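Local coordinates for protein polymerase X (Deinococcus radiodurans, PDB 2W9M) that probably extends DNA strands from deoxyribonucleoside triphosphates in DNA repair as a family X polymerase, and carries a zinc-binding PHP domain, at residues A116-D119 with R123-E126. Numbering follows the deposited sequence.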
loop_
_atom_site.group_PDB
_atom_site.type_symbol
_atom_site.label_atom_id
_atom_site.label_comp_id
_atom_site.label_asym_id
_atom_site.label_seq_id
_atom_site.Cartn_x
_atom_site.Cartn_y
_atom_site.Cartn_z
ATOM N N ALA A 116 -14.968 8.595 8.194
ATOM C CA ALA A 116 -14.226 9.749 8.695
ATOM C C ALA A 116 -12.834 9.860 8.069
ATOM O O ALA A 116 -12.080 10.783 8.380
ATOM C CB ALA A 116 -14.119 9.690 10.208
ATOM N N GLY A 117 -12.493 8.911 7.200
ATOM C CA GLY A 117 -11.224 8.940 6.494
ATOM C C GLY A 117 -10.081 8.235 7.205
ATOM O O GLY A 117 -8.912 8.429 6.858
ATOM N N ILE A 118 -10.415 7.422 8.205
ATOM C CA ILE A 118 -9.410 6.653 8.932
ATOM C C ILE A 118 -9.396 5.219 8.413
ATOM O O ILE A 118 -10.296 4.434 8.705
ATOM C CB ILE A 118 -9.666 6.683 10.444
ATOM C CG1 ILE A 118 -9.652 8.130 10.941
ATOM C CG2 ILE A 118 -8.623 5.853 11.176
ATOM C CD1 ILE A 118 -9.958 8.283 12.408
ATOM N N ASP A 119 -8.363 4.883 7.646
ATOM C CA ASP A 119 -8.359 3.657 6.859
ATOM C C ASP A 119 -7.216 2.696 7.178
ATOM O O ASP A 119 -7.066 1.676 6.505
ATOM C CB ASP A 119 -8.304 4.003 5.368
ATOM C CG ASP A 119 -6.962 4.595 4.956
ATOM O OD1 ASP A 119 -6.295 5.214 5.816
ATOM O OD2 ASP A 119 -6.573 4.441 3.775
ATOM N N ARG A 123 -2.921 5.451 10.497
ATOM C CA ARG A 123 -3.793 6.622 10.437
ATOM C C ARG A 123 -4.718 6.706 11.660
ATOM O O ARG A 123 -5.096 7.799 12.090
ATOM C CB ARG A 123 -4.604 6.603 9.136
ATOM C CG ARG A 123 -5.647 7.697 9.015
ATOM C CD ARG A 123 -5.023 9.038 8.673
ATOM N NE ARG A 123 -6.042 10.075 8.523
ATOM C CZ ARG A 123 -6.462 10.867 9.507
ATOM N NH1 ARG A 123 -5.945 10.754 10.725
ATOM N NH2 ARG A 123 -7.397 11.776 9.269
ATOM N N LEU A 124 -5.077 5.550 12.214
ATOM C CA LEU A 124 -5.851 5.490 13.448
ATOM C C LEU A 124 -4.992 6.003 14.593
ATOM O O LEU A 124 -5.462 6.748 15.453
ATOM C CB LEU A 124 -6.281 4.052 13.745
ATOM C CG LEU A 124 -7.637 3.787 14.410
ATOM C CD1 LEU A 124 -7.667 2.377 14.989
ATOM C CD2 LEU A 124 -7.966 4.805 15.483
ATOM N N ARG A 125 -3.725 5.599 14.600
ATOM C CA ARG A 125 -2.805 6.001 15.658
ATOM C C ARG A 125 -2.586 7.509 15.660
ATOM O O ARG A 125 -2.469 8.129 16.716
ATOM C CB ARG A 125 -1.467 5.288 15.520
ATOM C CG ARG A 125 -0.425 5.808 16.482
ATOM C CD ARG A 125 0.973 5.529 15.991
ATOM N NE ARG A 125 1.812 6.702 16.186
ATOM C CZ ARG A 125 2.118 7.559 15.220
ATOM N NH1 ARG A 125 1.670 7.357 13.992
ATOM N NH2 ARG A 125 2.881 8.610 15.477
ATOM N N GLU A 126 -2.533 8.096 14.473
ATOM C CA GLU A 126 -2.397 9.542 14.356
ATOM C C GLU A 126 -3.669 10.249 14.814
ATOM O O GLU A 126 -3.610 11.293 15.467
ATOM C CB GLU A 126 -2.066 9.933 12.917
ATOM C CG GLU A 126 -0.703 9.448 12.456
ATOM C CD GLU A 126 -0.545 9.488 10.949
ATOM O OE1 GLU A 126 -1.575 9.532 10.239
ATOM O OE2 GLU A 126 0.610 9.473 10.471
#
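Arg123, from the first turn of helix 121-130, lies along the 116-119 loop and meets Asp119, Ile118 and Gly117 in turn. Arg123 CB sits 4.0 Å from Asp119 OD1, a distance of van der Waals rather than bonding type. With CG anti to the backbone N (chi1 174°), the chain runs on to Ile118, whose CA is 3.9 Å from Arg123 CG. A turn about the CB-CG bond (chi2 77°) then carries Arg123 NE within 3.7 Å of Gly117 O, too long for a hydrogen bond. The guanidinium has Ile118 CG1 over one face, while its NH2 end forms a salt bridge with Glu132. Asp119 is not its ionic partner: Asp119 OD1 stays 5.6 Å from Arg123 NE. The loop joins helices 107-115 and 121-130 within a helix-hairpin-helix domain; Gly117, with positive phi (90°), closes the first of these in a Schellman motif. Ile118 also reaches the next residue of the second helix, its CG2 packing 3.6 Å from Leu124 CA and 3.9 Å from Leu124 CB. Leu124 continues this apolar layer onto Ile147 and Val151 of helix 141-157, and Ile118 rests on Leu113 of helix 107-115.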